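Local coordinates for MSM0271 protein (Mycobacterium smegmatis, PDB 5SUH) that is a shell protein of the RMM bacterial microcompartment, assembles as a double-ringed trimer, and probably forms part of the wall that encloses the compartment and limits passage across it, at residues Tyr36-Asp41 / Ala111-Val116; Ala179-Val184 / Ser231-Gln236. All blocks are in the same frame, centred on the assembly; numbering follows the deposited sequence.

Interaction 1 (Tyr36-Asp41 / Ala111-Val116)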
loop_
_atom_site.group_PDB
_atom_site.type_symbol
_atom_site.label_atom_id
_atom_site.label_comp_id
_atom_site.label_asym_id
_atom_site.label_seq_id
_atom_site.Cartn_x
_atom_site.Cartn_y
_atom_site.Cartn_z
ATOM N N TYR A 36 -14.310 25.594 -11.493
ATOM C CA TYR A 36 -15.498 25.835 -10.649
ATOM C C TYR A 36 -16.755 25.395 -11.401
ATOM O O TYR A 36 -17.186 26.080 -12.333
ATOM C CB TYR A 36 -15.621 27.326 -10.253
ATOM C CG TYR A 36 -16.881 27.682 -9.462
ATOM C CD1 TYR A 36 -18.064 28.072 -10.109
ATOM C CD2 TYR A 36 -16.888 27.634 -8.072
ATOM C CE1 TYR A 36 -19.217 28.376 -9.385
ATOM C CE2 TYR A 36 -18.035 27.948 -7.340
ATOM C CZ TYR A 36 -19.185 28.314 -7.993
ATOM O OH TYR A 36 -20.289 28.620 -7.240
ATOM N N LEU A 37 -17.369 24.297 -10.981
ATOM C CA LEU A 37 -18.472 23.732 -11.753
ATOM C C LEU A 37 -19.565 23.023 -10.976
ATOM O O LEU A 37 -19.290 22.175 -10.118
ATOM C CB LEU A 37 -17.935 22.732 -12.778
ATOM C CG LEU A 37 -18.004 23.150 -14.249
ATOM C CD1 LEU A 37 -17.918 21.914 -15.124
ATOM C CD2 LEU A 37 -19.259 23.981 -14.578
ATOM N N LEU A 38 -20.809 23.361 -11.315
ATOM C CA LEU A 38 -21.975 22.559 -10.941
ATOM C C LEU A 38 -22.192 21.409 -11.883
ATOM O O LEU A 38 -22.429 21.590 -13.071
ATOM C CB LEU A 38 -23.255 23.381 -10.901
ATOM C CG LEU A 38 -23.755 23.764 -9.520
ATOM C CD1 LEU A 38 -22.769 24.637 -8.824
ATOM C CD2 LEU A 38 -25.034 24.529 -9.728
ATOM N N VAL A 39 -22.118 20.217 -11.311
ATOM C CA VAL A 39 -22.438 18.984 -11.992
ATOM C C VAL A 39 -23.810 18.522 -11.543
ATOM O O VAL A 39 -23.971 17.998 -10.450
ATOM C CB VAL A 39 -21.399 17.917 -11.698
ATOM C CG1 VAL A 39 -21.760 16.644 -12.393
ATOM C CG2 VAL A 39 -19.991 18.428 -12.092
ATOM N N GLU A 40 -24.803 18.701 -12.408
ATOM C CA GLU A 40 -26.189 18.498 -12.019
ATOM C C GLU A 40 -26.655 17.077 -12.393
ATOM O O GLU A 40 -26.217 16.514 -13.405
ATOM C CB GLU A 40 -27.037 19.602 -12.676
ATOM C CG GLU A 40 -28.557 19.516 -12.528
ATOM C CD GLU A 40 -29.294 20.637 -13.293
ATOM O OE1 GLU A 40 -28.624 21.556 -13.811
ATOM O OE2 GLU A 40 -30.541 20.589 -13.386
ATOM N N ASP A 41 -27.470 16.476 -11.520
ATOM C CA ASP A 41 -28.032 15.128 -11.716
ATOM C C ASP A 41 -26.981 14.007 -11.978
ATOM O O ASP A 41 -26.782 13.615 -13.127
ATOM C CB ASP A 41 -29.065 15.167 -12.861
ATOM C CG ASP A 41 -29.839 13.847 -13.006
ATOM O OD1 ASP A 41 -30.099 13.187 -11.977
ATOM O OD2 ASP A 41 -30.157 13.446 -14.151
ATOM N N ALA A 111 -28.608 16.291 -1.986
ATOM C CA ALA A 111 -29.820 15.955 -2.703
ATOM C C ALA A 111 -30.448 17.261 -3.248
ATOM O O ALA A 111 -31.125 17.264 -4.265
ATOM C CB ALA A 111 -30.786 15.200 -1.799
ATOM N N SER A 112 -30.193 18.381 -2.582
ATOM C CA SER A 112 -30.770 19.664 -3.006
ATOM C C SER A 112 -29.841 20.467 -3.911
ATOM O O SER A 112 -28.728 20.811 -3.521
ATOM C CB SER A 112 -31.150 20.504 -1.777
ATOM O OG SER A 112 -31.396 21.854 -2.143
ATOM N N LEU A 113 -30.296 20.753 -5.125
ATOM C CA LEU A 113 -29.498 21.544 -6.060
ATOM C C LEU A 113 -29.281 22.971 -5.532
ATOM O O LEU A 113 -28.206 23.552 -5.716
ATOM C CB LEU A 113 -30.162 21.566 -7.451
ATOM C CG LEU A 113 -29.492 22.369 -8.581
ATOM C CD1 LEU A 113 -27.992 21.984 -8.795
ATOM C CD2 LEU A 113 -30.297 22.250 -9.896
ATOM N N ASP A 114 -30.259 23.498 -4.797
ATOM C CA ASP A 114 -30.145 24.856 -4.279
ATOM C C ASP A 114 -29.046 24.916 -3.215
ATOM O O ASP A 114 -28.349 25.916 -3.082
ATOM C CB ASP A 114 -31.485 25.344 -3.715
ATOM C CG ASP A 114 -31.439 26.804 -3.259
ATOM O OD1 ASP A 114 -31.398 27.707 -4.134
ATOM O OD2 ASP A 114 -31.447 27.048 -2.028
ATOM N N GLU A 115 -28.875 23.831 -2.471
ATOM C CA GLU A 115 -27.875 23.798 -1.409
ATOM C C GLU A 115 -26.442 23.876 -1.956
ATOM O O GLU A 115 -25.624 24.657 -1.449
ATOM C CB GLU A 115 -28.070 22.533 -0.549
ATOM C CG GLU A 115 -29.268 22.619 0.418
ATOM C CD GLU A 115 -29.365 21.456 1.404
ATOM O OE1 GLU A 115 -28.749 20.391 1.166
ATOM O OE2 GLU A 115 -30.052 21.620 2.438
ATOM N N VAL A 116 -26.172 23.126 -3.030
ATOM C CA VAL A 116 -24.854 23.076 -3.663
ATOM C C VAL A 116 -24.545 24.434 -4.287
ATOM O O VAL A 116 -23.438 24.960 -4.154
ATOM C CB VAL A 116 -24.767 21.929 -4.705
ATOM C CG1 VAL A 116 -23.597 22.103 -5.604
ATOM C CG2 VAL A 116 -24.667 20.600 -4.006
#

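Interaction 2 (Ala179-Val184 / Ser231-Gln236)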
loop_
_atom_site.group_PDB
_atom_site.type_symbol
_atom_site.label_atom_id
_atom_site.label_comp_id
_atom_site.label_asym_id
_atom_site.label_seq_id
_atom_site.Cartn_x
_atom_site.Cartn_y
_atom_site.Cartn_z
ATOM N N ALA A 179 -7.328 18.984 -14.749
ATOM C CA ALA A 179 -7.734 17.609 -14.552
ATOM C C ALA A 179 -9.173 17.433 -14.065
ATOM O O ALA A 179 -9.810 16.428 -14.391
ATOM C CB ALA A 179 -6.763 16.925 -13.557
ATOM N N LEU A 180 -9.684 18.379 -13.279
ATOM C CA LEU A 180 -10.949 18.127 -12.606
ATOM C C LEU A 180 -12.122 18.146 -13.605
ATOM O O LEU A 180 -13.197 17.586 -13.319
ATOM C CB LEU A 180 -11.190 19.129 -11.479
ATOM C CG LEU A 180 -12.267 18.736 -10.449
ATOM C CD1 LEU A 180 -12.046 17.309 -9.967
ATOM C CD2 LEU A 180 -12.324 19.676 -9.261
ATOM N N PHE A 181 -11.887 18.680 -14.807
ATOM C CA PHE A 181 -12.940 18.702 -15.837
ATOM C C PHE A 181 -13.288 17.296 -16.303
ATOM O O PHE A 181 -14.306 17.084 -16.968
ATOM C CB PHE A 181 -12.529 19.531 -17.046
ATOM C CG PHE A 181 -12.694 21.011 -16.857
ATOM C CD1 PHE A 181 -13.912 21.554 -16.473
ATOM C CD2 PHE A 181 -11.612 21.865 -17.032
ATOM C CE1 PHE A 181 -14.063 22.933 -16.309
ATOM C CE2 PHE A 181 -11.752 23.234 -16.857
ATOM C CZ PHE A 181 -12.985 23.765 -16.495
ATOM N N ALA A 182 -12.441 16.334 -15.954
ATOM C CA ALA A 182 -12.700 14.939 -16.285
ATOM C C ALA A 182 -14.000 14.478 -15.623
ATOM O O ALA A 182 -14.672 13.542 -16.098
ATOM C CB ALA A 182 -11.537 14.074 -15.873
ATOM N N ALA A 183 -14.328 15.122 -14.505
ATOM C CA ALA A 183 -15.545 14.817 -13.759
ATOM C C ALA A 183 -16.794 15.072 -14.596
ATOM O O ALA A 183 -17.667 14.206 -14.691
ATOM C CB ALA A 183 -15.600 15.624 -12.478
ATOM N N VAL A 184 -16.884 16.259 -15.197
ATOM C CA VAL A 184 -18.083 16.605 -15.942
ATOM C C VAL A 184 -18.119 15.802 -17.255
ATOM O O VAL A 184 -19.203 15.400 -17.698
ATOM C CB VAL A 184 -18.207 18.144 -16.214
ATOM C CG1 VAL A 184 -17.158 18.651 -17.212
ATOM C CG2 VAL A 184 -19.589 18.471 -16.741
ATOM N N SER A 231 -16.389 22.615 -24.973
ATOM C CA SER A 231 -16.297 23.877 -25.723
ATOM C C SER A 231 -17.244 24.929 -25.216
ATOM O O SER A 231 -16.922 26.103 -25.244
ATOM C CB SER A 231 -16.568 23.680 -27.210
ATOM O OG SER A 231 -15.494 22.993 -27.803
ATOM N N ALA A 232 -18.386 24.504 -24.689
ATOM C CA ALA A 232 -19.417 25.448 -24.281
ATOM C C ALA A 232 -19.084 26.123 -22.948
ATOM O O ALA A 232 -19.712 27.102 -22.563
ATOM C CB ALA A 232 -20.761 24.738 -24.196
ATOM N N ILE A 233 -18.068 25.619 -22.264
ATOM C CA ILE A 233 -17.712 26.128 -20.951
ATOM C C ILE A 233 -16.888 27.430 -20.981
ATOM O O ILE A 233 -15.889 27.534 -21.700
ATOM C CB ILE A 233 -16.960 25.050 -20.171
ATOM C CG1 ILE A 233 -17.894 23.877 -19.883
ATOM C CG2 ILE A 233 -16.390 25.599 -18.863
ATOM C CD1 ILE A 233 -17.213 22.706 -19.141
ATOM N N GLU A 234 -17.312 28.408 -20.179
ATOM C CA GLU A 234 -16.700 29.746 -20.145
ATOM C C GLU A 234 -15.539 29.827 -19.150
ATOM O O GLU A 234 -15.679 29.414 -17.998
ATOM C CB GLU A 234 -17.743 30.805 -19.740
ATOM C CG GLU A 234 -18.930 30.975 -20.681
ATOM C CD GLU A 234 -18.588 31.749 -21.940
ATOM O OE1 GLU A 234 -17.510 32.383 -21.975
ATOM O OE2 GLU A 234 -19.401 31.727 -22.892
ATOM N N GLY A 235 -14.407 30.378 -19.591
ATOM C CA GLY A 235 -13.275 30.608 -18.705
ATOM C C GLY A 235 -12.154 31.432 -19.322
ATOM O O GLY A 235 -12.269 31.878 -20.456
ATOM N N GLN A 236 -11.057 31.612 -18.582
ATOM C CA GLN A 236 -9.917 32.400 -19.048
ATOM C C GLN A 236 -9.001 31.555 -19.916
ATOM O O GLN A 236 -9.291 30.387 -20.165
ATOM C CB GLN A 236 -9.135 32.974 -17.867
ATOM C CG GLN A 236 -9.924 33.977 -17.037
ATOM C CD GLN A 236 -10.484 35.129 -17.863
ATOM O OE1 GLN A 236 -9.796 35.698 -18.727
ATOM N NE2 GLN A 236 -11.758 35.449 -17.632
#

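Interaction 1 (Tyr36-Asp41 / Ala111-Val116)
L38 on strand 32-39 meets L113 and V116 in the first turn of helix 113-127. The contact is mainly apolar, and no hydrogen bond joins the two segments. The two methyls of L38 divide the work. CD2 of L38 lies 4.0 Å from CD1 of L113, and the two leucines meet at an angle. CD1 of L38 approaches CG1 of V116 at 4.2 Å, where the two side chains run past each other in opposite senses. L113 and V116 stand three residues apart, so they share one face of the helix and present it to the strand. In V116, CG1 lies anti to the backbone N (chi1 164°), and this is the branch that touches L38. L38 and V116 both also rest on L68 of the neighbouring strand 66-73.

E40 adds a contact just past the end of the strand. Its chain is extended and runs at a slant over CD2 of L113. That methyl sits 3.9 Å from OE2 of E40. This is van der Waals contact of a methyl with a carboxylate, not a polar bond.

The polar interactions lie within the segments or beside them. S112 is the N-cap of helix 113-127. Its OG accepts from N of E115 at 3.2 Å with an N-H...O angle of 147°. OG of S110 bonds to both N of S112 and OE1 of E115, which ties the preceding strand to the cap.

The arrangement belongs to the alpha/beta BMC fold, with a helix start packed on the strand that is outermost, within this chain, in a four-stranded antiparallel sheet. Its chemistry implies that the segments are held by van der Waals packing, mostly of methyl groups, while S112 caps the start of the helix.

Interaction 2 (Ala179-Val184 / Ser231-Gln236)
I233 reaches across to F181 and V184 with the end of its side chain. It has the largest area buried by this contact, and both cross-segment approaches use its CD1. I233 lies near the C-terminal end of helix 216-232, in extended conformation. CD1 is anti to CA about the CG1-CB bond (chi2 178°), which stretches this branch out toward the other segment.

F181 is next in buried area. CE1 of its ring lies 4.2 Å from CD1 of I233. The methyl approaches the ring obliquely. F181 also packs on V35 of strand 32-39 and on P137. Q134 touches both F181 and I233, so the loop between helix 113-127 and strand 138-145 borders this pair.

V184 contributes less. Its CG1 is 4.5 Å from CD1 of I233, a loose approach. F181 and V184 are three residues apart in a helical run, which brings both side chains to the same side. N of A183 bonds to O of L180 at 3.0 Å in this turn.

No hydrogen bond links the two segments, and the CA atoms of F181 and I233 are 10.2 Å apart. Only side chains bridge this gap. Beyond I233, Q236 makes backbone hydrogen bonds with Q134 and R136, which hold the C-terminal tail beside that loop.

The contact is a small buried apolar cluster in the second circularly permuted BMC repeat. It joins the N-terminal region of helix 182-192 to the C-terminal end of helix 216-232, and through F181 it packs against strand 32-39 of the first repeat's sheet in this tandem-domain shell protein.

Interactions 1 and 2 fall in different sequence repeats, and their centres are about 15 Å apart. They hold different elements: a strand with a helix start in interaction 1, and the ends of two helices in interaction 2. L37, which takes no part in the contact of interaction 1, packs on interaction 2. Its CD1 lies 3.9 Å from CB of V184 and 4.2 Å from CD1 of I233. Its neighbour L38 packs on helix 113-127, so strand 32-39 borders both. Interaction 1 is partly buried, with a carboxylate at its margin. Interaction 2 is smaller but more deeply buried, and its touching side chains are all apolar. No other chain of the assembly touches either one.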